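Local coordinates for protein glutathione s-transferase S2 (Nilaparvata lugens, PDB 5H5L) that probably catalyses the conjugation of glutathione to electrophilic substrates and, as a sigma-class transferase, acts as a glutathione-requiring prostaglandin D synthase, at residues Arg19-Tyr24 and Lys189-Ile194; Ser64-Arg69 and Trp151-Tyr155; Thr94-Phe98 and Tyr129-Phe133; Ser101-Trp105 and Leu117-Leu121; Gly141-Ala145 and Leu180-Val184. One frame throughout, in Å; residues are numbered along the deposited sequence.

How the interactions relate
From the N terminus, helix 15-25 of the thioredoxin-like domain is the first to be used: interaction 1 joins it to the last helix, 188-196, closing a loop of nearly the whole chain within which all the others nest. Helix 64-75, the final element of the same domain, meets helix 151-164 in interaction 2. Inside that loop lies interaction 3, and inside interaction 3 lies interaction 4; both clamp helix 82-106 to helix 111-139. Interaction 5, between residues 141-145 and helix 175-185, crosses interaction 2 along the chain and follows 3 and 4 in series. Interactions 1 and 2 thus weld the two domains, and the other three lie within the helical one.

Interaction 1: Arg19-Tyr24 and Lys189-Ile194; sequences RWMLSY and KIKAWI
The carbonyl oxygen of R19 accepts two bonds from S23, whose OG (2.9 Å from R19 O) and backbone N approach from opposite faces of its plane. The hydroxyl so held faces W193, with S23 OG 3.5 Å from W193 CB. R19 CB rides above one face of the W193 indole, while the guanidinium runs on to F11, E16 and D31. With CG beside the backbone N (chi1 -72°), the W20 indole reaches helix 188-196, and I190 CG2 sits over its six-membered ring, 3.9 Å from the centroid. W20 CD1 and W193 CD1 approach to 3.5 Å, and both indole NE1 atoms bond to E16 OE2. Were W20 an alanine, I190 CG2 and W193 would probably lose the surface they pack on, and E16 one of its two indole donors. K189 NZ lies over the Y24 ring, a cation-pi contact. The axes of 19-24 and 189-194 lie at 125°, with W20 also packed on helices 151-164 and 175-185 and M21 on helix 64-75.

Interaction 2: Ser64-Arg69 and Trp151-Tyr155; sequences STAIAR and WGDIY. With GSH (glutathione), chain E.
Y155 reaches the bound glutathione through a relay of hydroxyls: Y155 OH donates to S64 OG (2.8 Å), which in turn donates to the glutathione carboxylate oxygen O11 (2.7 Å). S64 OG takes the crowded position between backbone N and carbonyl carbon (chi1 64°) and meets the tyrosine at the edge of its ring. The same serine gives its backbone N to glutathione O12 (2.9 Å), so S64 grips both carboxylate oxygens from the start of its helix, where the helix end would probably favour the negative charge. As second shell, Y155 OH fixes the serine hydroxyl and is itself bonded to R99; T65 OG1, close by, is bonded to N96. Farther along, A68 CB wedges between the two aromatic residues, 3.7 Å from W151 CE3 and 3.8 Å from Y155 CD1. R69 CA lies over the W151 five-membered ring, 3.8 Å from its centroid, and the arginine chain runs alongside the indole to salt bridges with D89 of its own and of the second subunit. The 64-69 and 151-155 axes lie at 137° across the domain interface, with W151 also against helix 82-106 and Y155 against helix 15-25.

Interaction 3: Thr94-Phe98 and Tyr129-Phe133; sequences TFNDF and YFNKF. With GSH (glutathione), chain C.
The F98 ring carries F130 CE1 over one face, 3.4 Å above its plane and offset toward the rim, while F98 CB itself sits over the centre of the Y129 ring, 3.9 Å from the centroid. These three residues form an aromatic cluster between two antiparallel helices of the all-helical GST C-terminal domain. The ring planes of F98 and F130 stand 56° apart. With CG anti to its backbone N (chi1 161°), F98 leans across to helix 111-139 and brings CZ to 3.5 Å from F130 CE1. One turn away, T94 CG2 comes in at the edge of the F133 ring, 3.9 Å from F133 CE1, and F133 CE2 lies at the edge of the F95 ring. Helix 151-164 packs on F95, F98 and F130. D97 turns instead to the dimer interface, where its carboxylate accepts from Q63 of the second subunit, the subunit that provides most of the residues hydrogen-bonded to the glutathione bound here. Both D97 OD1 and D97 OD2 accept from glutathione N1, at 3.0 Å each.

Interaction 4: Ser101-Trp105 and Leu117-Leu121; sequences SISKW and LEETL
W105 packs against L117, E118 and L121 in a helical hairpin of the GST C-terminal domain, where helices 82-106 and 111-139 follow one another and run antiparallel, the axes of 101-105 and 117-121 at 160°. The tryptophan CG lies anti to the backbone N (chi1 167°), which carries the indole across to the second helix: L117 CB comes in at the ring edge, and NE1 stands 3.4 Å from E118 CB. E118 extends beyond CG beside the indole, pointing the same way, with its carboxylate plane 32° from the ring. K104 is kinked about its CB-CG bond (chi2 95°), which folds its aliphatic chain against L117, CG and CE near both leucine methyls and CG 3.9 Å from L117 CD1. The L121 branches divide their contacts: CD1 meets S101 CB at 4.2 Å and lies beside I102 CG1, while CD2 approaches W105 CB. The W105 ring also meets W167 and makes a cation-pi contact with K114. Replacing W105 by an alanine is likely to leave a bridging water loosely placed and a gap beside L117 and E118. That water accepts from W105 NE1 (2.8 Å) and donates a weak bond to E118 OE1; E118 OE2 accepts from W167 NE1.

Interaction 5: Gly141-Ala145 and Leu180-Val184; sequences GGYLA and LNDKV
K183 leaves helix 175-185 with its CB directed toward the loop that holds Y143 and G142, and the first torsions carry CG and CD outward in that direction. CD reaches the phenol oxygen, 3.5 Å from Y143 OH. The chain then bends (chi3 52°), which brings CE to the rim of the tyrosine ring, 3.8 Å from Y143 CE1 and 3.7 Å from the carbonyl oxygen of G142. At the tip NZ lies above one face of the Y143 ring, 4.2 Å from its centroid, in a cation-pi contact, and gives a weak hydrogen bond to G142 O at 3.4 Å. G142 has positive phi (86°), and a CB here would crowd both K183 NZ and the preceding carbonyl oxygen. One turn earlier on the helix, L180 puts CD1 3.6 Å from G142 O and 3.9 Å from Y143 CD1, while CD2 approaches L144 CG. D153, at the start of helix 151-164, accepts a hydrogen bond from L144 N and packs against Y143 and L180. Far from the glutathione sites, this is loop-on-helix packing in the all-helical C-terminal domain of the GST fold, fastening the connection between helices 111-139 and 151-164.

Interaction 1: Arg19-Tyr24 and Lys189-Ile194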
# COMPACT_ATOMS: atom_id res chain seq x y z
N ARG B 19 4.31 3.69 16.48
CA ARG B 19 4.85 4.19 17.74
C ARG B 19 5.62 5.48 17.55
O ARG B 19 5.48 6.44 18.33
CB ARG B 19 5.74 3.12 18.40
CG ARG B 19 5.03 1.82 18.79
CD ARG B 19 6.03 0.70 19.11
NE ARG B 19 5.42 -0.59 19.42
CZ ARG B 19 5.85 -1.76 18.97
NH1 ARG B 19 6.89 -1.83 18.14
NH2 ARG B 19 5.22 -2.87 19.31
N TRP B 20 6.46 5.55 16.50
CA TRP B 20 7.20 6.78 16.27
C TRP B 20 6.27 7.93 15.95
O TRP B 20 6.49 9.05 16.40
CB TRP B 20 8.23 6.63 15.13
CG TRP B 20 9.43 5.79 15.47
CD1 TRP B 20 9.54 4.89 16.49
CD2 TRP B 20 10.70 5.75 14.78
NE1 TRP B 20 10.78 4.30 16.47
CE2 TRP B 20 11.50 4.81 15.43
CE3 TRP B 20 11.21 6.42 13.66
CZ2 TRP B 20 12.78 4.52 15.02
CZ3 TRP B 20 12.49 6.12 13.25
CH2 TRP B 20 13.27 5.20 13.94
N MET B 21 5.25 7.70 15.12
CA MET B 21 4.33 8.78 14.78
C MET B 21 3.56 9.26 16.01
O MET B 21 3.36 10.47 16.19
CB MET B 21 3.35 8.32 13.69
CG MET B 21 3.96 8.23 12.28
SD MET B 21 4.75 9.73 11.75
CE MET B 21 3.44 10.88 11.82
N LEU B 22 3.14 8.35 16.85
CA LEU B 22 2.42 8.76 18.06
C LEU B 22 3.36 9.51 19.00
O LEU B 22 2.96 10.50 19.62
CB LEU B 22 1.82 7.54 18.74
CG LEU B 22 0.64 6.87 18.01
CD1 LEU B 22 0.36 5.56 18.64
CD2 LEU B 22 -0.58 7.75 18.10
N SER B 23 4.62 9.09 19.05
CA SER B 23 5.62 9.81 19.85
C SER B 23 5.86 11.19 19.28
O SER B 23 5.80 12.19 20.00
CB SER B 23 6.92 9.01 19.89
OG SER B 23 6.70 7.80 20.57
N TYR B 24 6.06 11.28 17.96
CA TYR B 24 6.19 12.59 17.36
C TYR B 24 4.98 13.46 17.65
O TYR B 24 5.10 14.67 17.81
CB TYR B 24 6.37 12.48 15.86
CG TYR B 24 6.67 13.80 15.20
CD1 TYR B 24 7.98 14.23 15.05
CD2 TYR B 24 5.68 14.59 14.70
CE1 TYR B 24 8.27 15.43 14.41
CE2 TYR B 24 5.96 15.78 14.06
CZ TYR B 24 7.26 16.20 13.93
OH TYR B 24 7.53 17.39 13.28
N LYS B 189 11.31 13.87 19.97
CA LYS B 189 10.36 12.91 20.49
C LYS B 189 10.66 11.52 19.98
O LYS B 189 10.48 10.54 20.70
CB LYS B 189 8.95 13.37 20.16
CG LYS B 189 8.63 14.71 20.85
CD LYS B 189 7.50 15.49 20.21
CE LYS B 189 7.76 15.72 18.70
NZ LYS B 189 7.43 17.09 18.18
N ILE B 190 11.17 11.40 18.76
CA ILE B 190 11.53 10.06 18.31
C ILE B 190 12.75 9.57 19.08
O ILE B 190 12.79 8.43 19.56
CB ILE B 190 11.72 10.06 16.78
CG1 ILE B 190 10.33 10.33 16.12
CG2 ILE B 190 12.34 8.76 16.33
CD1 ILE B 190 10.33 10.46 14.60
N LYS B 191 13.74 10.44 19.25
CA LYS B 191 14.91 10.15 20.07
C LYS B 191 14.52 9.66 21.46
O LYS B 191 15.00 8.63 21.94
CB LYS B 191 15.75 11.43 20.18
CG LYS B 191 17.19 11.21 20.57
CD LYS B 191 17.93 12.53 20.56
CE LYS B 191 19.40 12.35 20.92
NZ LYS B 191 19.55 11.89 22.32
N ALA B 192 13.67 10.42 22.13
CA ALA B 192 13.13 10.00 23.42
C ALA B 192 12.55 8.60 23.35
O ALA B 192 12.85 7.74 24.18
CB ALA B 192 12.07 10.99 23.87
N TRP B 193 11.67 8.35 22.36
CA TRP B 193 11.05 7.04 22.27
C TRP B 193 12.10 5.96 22.13
O TRP B 193 12.01 4.90 22.76
CB TRP B 193 10.08 6.97 21.08
CG TRP B 193 9.71 5.57 20.85
CD1 TRP B 193 10.22 4.73 19.92
CD2 TRP B 193 8.80 4.81 21.63
NE1 TRP B 193 9.67 3.49 20.06
CE2 TRP B 193 8.78 3.51 21.11
CE3 TRP B 193 7.99 5.11 22.73
CZ2 TRP B 193 8.00 2.50 21.65
CZ3 TRP B 193 7.20 4.12 23.25
CH2 TRP B 193 7.21 2.83 22.72
N ILE B 194 13.10 6.20 21.30
CA ILE B 194 14.15 5.22 21.10
C ILE B 194 14.87 4.95 22.42
O ILE B 194 15.23 3.81 22.72
CB ILE B 194 15.12 5.72 20.01
CG1 ILE B 194 14.40 5.70 18.64
CG2 ILE B 194 16.39 4.89 20.00
CD1 ILE B 194 15.06 6.54 17.61

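Interaction 2: Ser64-Arg69 and Trp151-Tyr155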
# COMPACT_ATOMS: atom_id res chain seq x y z
N SER B 64 -0.56 -0.47 8.56
CA SER B 64 0.48 0.41 9.08
C SER B 64 0.62 1.67 8.22
O SER B 64 0.77 2.77 8.76
CB SER B 64 1.82 -0.33 9.13
OG SER B 64 2.26 -0.70 7.84
N THR B 65 0.56 1.52 6.90
CA THR B 65 0.71 2.68 6.02
C THR B 65 -0.48 3.64 6.17
O THR B 65 -0.28 4.86 6.29
CB THR B 65 0.87 2.26 4.56
OG1 THR B 65 1.98 1.36 4.42
CG2 THR B 65 1.16 3.44 3.68
N ALA B 66 -1.71 3.11 6.13
CA ALA B 66 -2.89 3.97 6.26
C ALA B 66 -2.85 4.75 7.57
O ALA B 66 -3.20 5.94 7.63
CB ALA B 66 -4.18 3.14 6.19
N ILE B 67 -2.47 4.06 8.64
CA ILE B 67 -2.43 4.69 9.96
C ILE B 67 -1.32 5.73 10.03
O ILE B 67 -1.52 6.83 10.53
CB ILE B 67 -2.26 3.61 11.04
CG1 ILE B 67 -3.48 2.69 11.08
CG2 ILE B 67 -1.95 4.27 12.41
CD1 ILE B 67 -3.30 1.42 11.89
N ALA B 68 -0.14 5.39 9.50
CA ALA B 68 0.96 6.35 9.49
C ALA B 68 0.59 7.65 8.78
O ALA B 68 0.92 8.75 9.25
CB ALA B 68 2.19 5.70 8.85
N ARG B 69 -0.11 7.54 7.63
CA ARG B 69 -0.53 8.71 6.88
C ARG B 69 -1.52 9.54 7.68
O ARG B 69 -1.45 10.77 7.70
CB ARG B 69 -1.15 8.27 5.53
CG ARG B 69 -1.54 9.45 4.59
CD ARG B 69 -2.27 8.98 3.27
NE ARG B 69 -1.38 8.10 2.50
CZ ARG B 69 -1.50 6.78 2.43
NH1 ARG B 69 -2.49 6.15 3.07
NH2 ARG B 69 -0.60 6.08 1.75
N TRP B 151 5.60 12.03 7.08
CA TRP B 151 5.34 10.74 7.71
C TRP B 151 6.03 9.63 6.94
O TRP B 151 6.42 8.61 7.51
CB TRP B 151 3.81 10.47 7.80
CG TRP B 151 3.17 10.25 6.47
CD1 TRP B 151 2.59 11.21 5.67
CD2 TRP B 151 3.04 9.02 5.76
NE1 TRP B 151 2.11 10.65 4.52
CE2 TRP B 151 2.37 9.30 4.56
CE3 TRP B 151 3.43 7.69 6.03
CZ2 TRP B 151 2.09 8.33 3.63
CZ3 TRP B 151 3.15 6.72 5.11
CH2 TRP B 151 2.49 7.03 3.91
N GLY B 152 6.22 9.83 5.64
CA GLY B 152 6.94 8.87 4.86
C GLY B 152 8.37 8.65 5.35
O GLY B 152 8.85 7.51 5.41
N ASP B 153 9.07 9.73 5.66
CA ASP B 153 10.43 9.60 6.21
C ASP B 153 10.43 8.76 7.48
O ASP B 153 11.30 7.90 7.69
CB ASP B 153 11.02 10.98 6.50
CG ASP B 153 11.10 11.87 5.27
OD1 ASP B 153 11.67 11.41 4.25
OD2 ASP B 153 10.56 13.00 5.30
N ILE B 154 9.46 8.99 8.35
CA ILE B 154 9.39 8.28 9.61
C ILE B 154 9.06 6.82 9.39
O ILE B 154 9.66 5.95 10.01
CB ILE B 154 8.39 9.02 10.50
CG1 ILE B 154 9.04 10.38 10.88
CG2 ILE B 154 8.07 8.23 11.75
CD1 ILE B 154 8.11 11.34 11.57
N TYR B 155 8.14 6.52 8.48
CA TYR B 155 7.83 5.13 8.17
C TYR B 155 9.05 4.43 7.60
O TYR B 155 9.40 3.32 8.02
CB TYR B 155 6.65 5.13 7.19
CG TYR B 155 6.03 3.79 6.90
CD1 TYR B 155 4.90 3.37 7.60
CD2 TYR B 155 6.52 2.98 5.88
CE1 TYR B 155 4.29 2.16 7.31
CE2 TYR B 155 5.92 1.77 5.59
CZ TYR B 155 4.79 1.38 6.32
OH TYR B 155 4.20 0.17 6.04
N1 GSH E . -0.29 -4.60 5.12
CA1 GSH E . -0.26 -4.87 6.55
C1 GSH E . 0.29 -3.63 7.28
O11 GSH E . 1.11 -2.86 6.67
O12 GSH E . -0.05 -3.36 8.47
CB1 GSH E . 0.72 -6.04 6.84
CG1 GSH E . 0.53 -6.45 8.29
CD1 GSH E . 1.38 -7.73 8.58
OE1 GSH E . 1.97 -8.29 7.72
N2 GSH E . 1.44 -8.22 9.96
CA2 GSH E . 2.24 -9.40 10.25
C2 GSH E . 1.39 -10.41 11.00
O2 GSH E . 0.42 -10.05 11.59
CB2 GSH E . 3.37 -8.97 11.16
SG2 GSH E . 4.37 -7.71 10.37
N3 GSH E . 1.81 -11.80 11.02
CA3 GSH E . 1.03 -12.78 11.78
C3 GSH E . 0.16 -13.60 10.84
O31 GSH E . 0.14 -13.36 9.61
O32 GSH E . -0.51 -14.52 11.33

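Interaction 3: Thr94-Phe98 and Tyr129-Phe133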
# COMPACT_ATOMS: atom_id res chain seq x y z
N THR B 94 6.25 2.31 -3.11
CA THR B 94 7.42 1.68 -3.72
C THR B 94 8.28 1.00 -2.66
O THR B 94 8.73 -0.13 -2.86
CB THR B 94 8.19 2.74 -4.51
OG1 THR B 94 7.36 3.12 -5.61
CG2 THR B 94 9.50 2.20 -5.03
N PHE B 95 8.51 1.67 -1.53
CA PHE B 95 9.21 1.05 -0.41
C PHE B 95 8.49 -0.23 0.02
O PHE B 95 9.13 -1.23 0.34
CB PHE B 95 9.30 2.03 0.75
CG PHE B 95 9.96 1.48 1.96
CD1 PHE B 95 11.28 1.08 1.92
CD2 PHE B 95 9.28 1.39 3.16
CE1 PHE B 95 11.88 0.58 3.02
CE2 PHE B 95 9.90 0.89 4.30
CZ PHE B 95 11.19 0.49 4.24
N ASN B 96 7.16 -0.22 0.01
CA ASN B 96 6.46 -1.42 0.46
C ASN B 96 6.59 -2.54 -0.57
O ASN B 96 6.67 -3.70 -0.19
CB ASN B 96 5.00 -1.10 0.77
CG ASN B 96 4.84 -0.32 2.09
OD1 ASN B 96 5.68 -0.38 2.98
ND2 ASN B 96 3.76 0.41 2.20
N ASP B 97 6.68 -2.21 -1.87
CA ASP B 97 7.00 -3.20 -2.88
C ASP B 97 8.37 -3.81 -2.59
O ASP B 97 8.54 -5.03 -2.64
CB ASP B 97 7.02 -2.58 -4.27
CG ASP B 97 5.65 -2.34 -4.84
OD1 ASP B 97 4.66 -2.91 -4.33
OD2 ASP B 97 5.58 -1.57 -5.83
N PHE B 98 9.35 -2.97 -2.27
CA PHE B 98 10.67 -3.46 -1.89
C PHE B 98 10.56 -4.42 -0.72
O PHE B 98 11.09 -5.53 -0.75
CB PHE B 98 11.60 -2.33 -1.49
CG PHE B 98 12.79 -2.79 -0.67
CD1 PHE B 98 13.80 -3.53 -1.26
CD2 PHE B 98 12.87 -2.52 0.67
CE1 PHE B 98 14.90 -3.95 -0.51
CE2 PHE B 98 13.96 -2.94 1.42
CZ PHE B 98 14.98 -3.67 0.82
N TYR B 129 16.65 -0.89 -5.58
CA TYR B 129 15.80 0.09 -4.90
C TYR B 129 16.62 1.15 -4.19
O TYR B 129 16.31 2.35 -4.27
CB TYR B 129 14.87 -0.59 -3.88
CG TYR B 129 13.72 -1.30 -4.55
CD1 TYR B 129 12.57 -0.62 -4.92
CD2 TYR B 129 13.79 -2.63 -4.84
CE1 TYR B 129 11.53 -1.28 -5.56
CE2 TYR B 129 12.78 -3.29 -5.48
CZ TYR B 129 11.64 -2.62 -5.83
OH TYR B 129 10.64 -3.30 -6.48
N PHE B 130 17.67 0.75 -3.47
CA PHE B 130 18.32 1.74 -2.61
C PHE B 130 19.13 2.76 -3.39
O PHE B 130 19.27 3.90 -2.92
CB PHE B 130 19.19 1.07 -1.58
CG PHE B 130 18.41 0.48 -0.44
CD1 PHE B 130 17.10 0.03 -0.63
CD2 PHE B 130 18.97 0.39 0.81
CE1 PHE B 130 16.38 -0.51 0.42
CE2 PHE B 130 18.27 -0.17 1.87
CZ PHE B 130 16.98 -0.61 1.69
N ASN B 131 19.71 2.40 -4.55
CA ASN B 131 20.38 3.43 -5.36
C ASN B 131 19.36 4.48 -5.80
O ASN B 131 19.62 5.69 -5.76
CB ASN B 131 21.07 2.83 -6.58
CG ASN B 131 22.42 2.19 -6.27
OD1 ASN B 131 23.19 2.67 -5.45
ND2 ASN B 131 22.71 1.11 -6.95
N LYS B 132 18.16 4.04 -6.21
CA LYS B 132 17.14 5.01 -6.61
C LYS B 132 16.66 5.84 -5.42
O LYS B 132 16.49 7.06 -5.56
CB LYS B 132 15.97 4.28 -7.27
CG LYS B 132 16.28 3.89 -8.73
CD LYS B 132 15.51 2.65 -9.13
CE LYS B 132 15.78 2.24 -10.56
NZ LYS B 132 15.22 3.22 -11.55
N PHE B 133 16.40 5.21 -4.27
CA PHE B 133 16.02 5.95 -3.07
C PHE B 133 17.10 6.96 -2.72
O PHE B 133 16.82 8.13 -2.39
CB PHE B 133 15.83 5.01 -1.87
CG PHE B 133 14.68 4.04 -1.98
CD1 PHE B 133 13.65 4.19 -2.91
CD2 PHE B 133 14.64 2.95 -1.13
CE1 PHE B 133 12.62 3.27 -2.97
CE2 PHE B 133 13.63 2.02 -1.23
CZ PHE B 133 12.61 2.20 -2.14
N1 GSH C . 2.57 -1.73 -6.11
CA1 GSH C . 2.57 -1.59 -7.56
C1 GSH C . 1.31 -0.86 -8.03
O11 GSH C . 1.29 -0.14 -9.08
O12 GSH C . 0.28 -1.05 -7.34
CB1 GSH C . 2.50 -3.01 -8.19
CG1 GSH C . 2.81 -2.85 -9.67
CD1 GSH C . 2.97 -4.25 -10.30
OE1 GSH C . 2.99 -5.24 -9.66
N2 GSH C . 3.07 -4.23 -11.76
CA2 GSH C . 3.20 -5.43 -12.55
C2 GSH C . 4.37 -5.28 -13.53
O2 GSH C . 4.72 -4.23 -13.92
CB2 GSH C . 1.97 -5.51 -13.43
SG2 GSH C . 0.40 -5.51 -12.54
N3 GSH C . 4.96 -6.52 -14.01
CA3 GSH C . 6.01 -6.50 -15.00
C3 GSH C . 7.37 -6.68 -14.35
O31 GSH C . 8.35 -6.81 -15.12
O32 GSH C . 7.48 -6.69 -13.10

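Interaction 4: Ser101-Trp105 and Leu117-Leu121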
# COMPACT_ATOMS: atom_id res chain seq x y z
N SER B 101 9.96 -8.17 -0.78
CA SER B 101 11.10 -9.07 -0.96
C SER B 101 11.64 -9.54 0.37
O SER B 101 12.00 -10.71 0.54
CB SER B 101 12.18 -8.37 -1.78
OG SER B 101 12.06 -8.76 -3.13
N ILE B 102 11.75 -8.64 1.32
CA ILE B 102 12.20 -9.06 2.64
C ILE B 102 11.23 -10.06 3.25
O ILE B 102 11.65 -10.98 3.96
CB ILE B 102 12.40 -7.84 3.56
CG1 ILE B 102 13.41 -6.90 2.93
CG2 ILE B 102 12.89 -8.29 4.93
CD1 ILE B 102 13.53 -5.60 3.67
N SER B 103 9.92 -9.90 2.98
CA SER B 103 8.94 -10.81 3.58
C SER B 103 9.07 -12.20 2.98
O SER B 103 9.03 -13.20 3.70
CB SER B 103 7.52 -10.26 3.38
OG SER B 103 7.37 -8.99 4.01
N LYS B 104 9.22 -12.29 1.66
CA LYS B 104 9.47 -13.57 1.00
C LYS B 104 10.65 -14.29 1.65
O LYS B 104 10.56 -15.47 2.01
CB LYS B 104 9.71 -13.34 -0.49
CG LYS B 104 10.29 -14.51 -1.31
CD LYS B 104 9.24 -15.34 -2.00
CE LYS B 104 9.82 -16.65 -2.55
NZ LYS B 104 8.78 -17.57 -3.06
N TRP B 105 11.77 -13.58 1.82
CA TRP B 105 12.94 -14.18 2.44
C TRP B 105 12.65 -14.60 3.88
O TRP B 105 13.11 -15.65 4.32
CB TRP B 105 14.10 -13.21 2.38
CG TRP B 105 15.23 -13.61 3.27
CD1 TRP B 105 16.21 -14.53 2.98
CD2 TRP B 105 15.52 -13.13 4.58
NE1 TRP B 105 17.07 -14.66 4.04
CE2 TRP B 105 16.67 -13.80 5.04
CE3 TRP B 105 14.91 -12.19 5.42
CZ2 TRP B 105 17.22 -13.57 6.29
CZ3 TRP B 105 15.46 -11.96 6.66
CH2 TRP B 105 16.60 -12.65 7.09
N LEU B 117 17.48 -16.58 -1.78
CA LEU B 117 16.72 -15.33 -1.73
C LEU B 117 17.56 -14.22 -1.14
O LEU B 117 17.62 -13.12 -1.69
CB LEU B 117 15.44 -15.53 -0.93
CG LEU B 117 14.43 -16.48 -1.58
CD1 LEU B 117 13.32 -16.84 -0.60
CD2 LEU B 117 13.88 -15.90 -2.84
N GLU B 118 18.24 -14.49 -0.02
CA GLU B 118 19.07 -13.48 0.62
C GLU B 118 20.16 -12.97 -0.32
O GLU B 118 20.47 -11.77 -0.32
CB GLU B 118 19.68 -14.03 1.90
CG GLU B 118 20.61 -13.05 2.60
CD GLU B 118 21.40 -13.68 3.73
OE1 GLU B 118 21.72 -14.89 3.65
OE2 GLU B 118 21.72 -12.95 4.69
N GLU B 119 20.78 -13.86 -1.10
CA GLU B 119 21.78 -13.43 -2.07
C GLU B 119 21.18 -12.49 -3.10
O GLU B 119 21.74 -11.42 -3.40
CB GLU B 119 22.39 -14.65 -2.77
CG GLU B 119 23.21 -14.31 -4.04
CD GLU B 119 22.40 -14.41 -5.36
OE1 GLU B 119 21.47 -15.25 -5.45
OE2 GLU B 119 22.72 -13.65 -6.31
N THR B 120 20.07 -12.89 -3.70
CA THR B 120 19.41 -12.00 -4.66
C THR B 120 19.02 -10.69 -3.99
O THR B 120 19.26 -9.60 -4.53
CB THR B 120 18.19 -12.70 -5.25
OG1 THR B 120 18.60 -13.91 -5.91
CG2 THR B 120 17.44 -11.80 -6.24
N LEU B 121 18.44 -10.79 -2.78
CA LEU B 121 18.06 -9.61 -2.01
C LEU B 121 19.26 -8.68 -1.80
O LEU B 121 19.21 -7.49 -2.12
CB LEU B 121 17.48 -10.07 -0.68
CG LEU B 121 17.11 -9.01 0.33
CD1 LEU B 121 16.06 -8.02 -0.26
CD2 LEU B 121 16.56 -9.77 1.55
O HOH W 1 19.44 -16.04 4.69

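Interaction 5: Gly141-Ala145 and Leu180-Val184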
# COMPACT_ATOMS: atom_id res chain seq x y z
N GLY B 141 16.05 17.33 -1.60
CA GLY B 141 16.33 18.11 -0.42
C GLY B 141 16.73 17.34 0.82
O GLY B 141 16.69 17.90 1.90
N GLY B 142 17.13 16.09 0.69
CA GLY B 142 17.47 15.32 1.86
C GLY B 142 16.29 14.63 2.52
O GLY B 142 16.39 14.24 3.69
N TYR B 143 15.16 14.52 1.82
CA TYR B 143 13.97 13.84 2.34
C TYR B 143 13.41 12.93 1.25
O TYR B 143 13.82 13.00 0.08
CB TYR B 143 12.91 14.85 2.78
CG TYR B 143 13.36 15.69 3.92
CD1 TYR B 143 13.29 15.20 5.21
CD2 TYR B 143 13.88 16.97 3.72
CE1 TYR B 143 13.70 15.96 6.29
CE2 TYR B 143 14.31 17.75 4.80
CZ TYR B 143 14.21 17.22 6.08
OH TYR B 143 14.60 17.91 7.19
N LEU B 144 12.46 12.07 1.64
CA LEU B 144 11.80 11.22 0.67
C LEU B 144 10.99 12.03 -0.31
O LEU B 144 10.88 11.64 -1.48
CB LEU B 144 10.89 10.19 1.34
CG LEU B 144 11.45 8.86 1.80
CD1 LEU B 144 10.24 8.02 2.28
CD2 LEU B 144 12.27 8.10 0.73
N ALA B 145 10.42 13.15 0.11
CA ALA B 145 9.48 13.85 -0.74
C ALA B 145 9.41 15.32 -0.41
O ALA B 145 9.48 15.70 0.76
CB ALA B 145 8.08 13.25 -0.60
N LEU B 180 19.34 10.76 6.03
CA LEU B 180 17.95 10.87 6.48
C LEU B 180 17.73 10.06 7.75
O LEU B 180 17.01 10.50 8.66
CB LEU B 180 17.04 10.39 5.37
CG LEU B 180 15.53 10.40 5.59
CD1 LEU B 180 15.02 11.82 5.90
CD2 LEU B 180 14.87 9.79 4.39
N ASN B 181 18.34 8.89 7.83
CA ASN B 181 18.22 8.07 9.03
C ASN B 181 18.66 8.83 10.26
O ASN B 181 17.98 8.80 11.29
CB ASN B 181 19.05 6.80 8.91
CG ASN B 181 19.14 6.06 10.23
OD1 ASN B 181 18.34 5.15 10.50
ND2 ASN B 181 20.06 6.49 11.10
N ASP B 182 19.83 9.46 10.19
CA ASP B 182 20.37 10.14 11.37
C ASP B 182 19.49 11.32 11.75
O ASP B 182 19.31 11.60 12.93
CB ASP B 182 21.80 10.61 11.11
CG ASP B 182 22.74 9.45 10.82
OD1 ASP B 182 22.42 8.29 11.18
OD2 ASP B 182 23.81 9.70 10.23
N LYS B 183 18.93 11.99 10.76
CA LYS B 183 18.05 13.13 11.00
C LYS B 183 16.76 12.70 11.70
O LYS B 183 16.30 13.37 12.63
CB LYS B 183 17.78 13.80 9.66
CG LYS B 183 16.81 14.91 9.63
CD LYS B 183 17.14 15.87 8.48
CE LYS B 183 17.31 15.19 7.12
NZ LYS B 183 17.88 16.12 6.08
N VAL B 184 16.18 11.58 11.30
CA VAL B 184 14.88 11.20 11.86
C VAL B 184 15.06 10.70 13.27
O VAL B 184 14.32 11.09 14.18
CB VAL B 184 14.19 10.15 10.97
CG1 VAL B 184 13.05 9.50 11.74
CG2 VAL B 184 13.66 10.81 9.68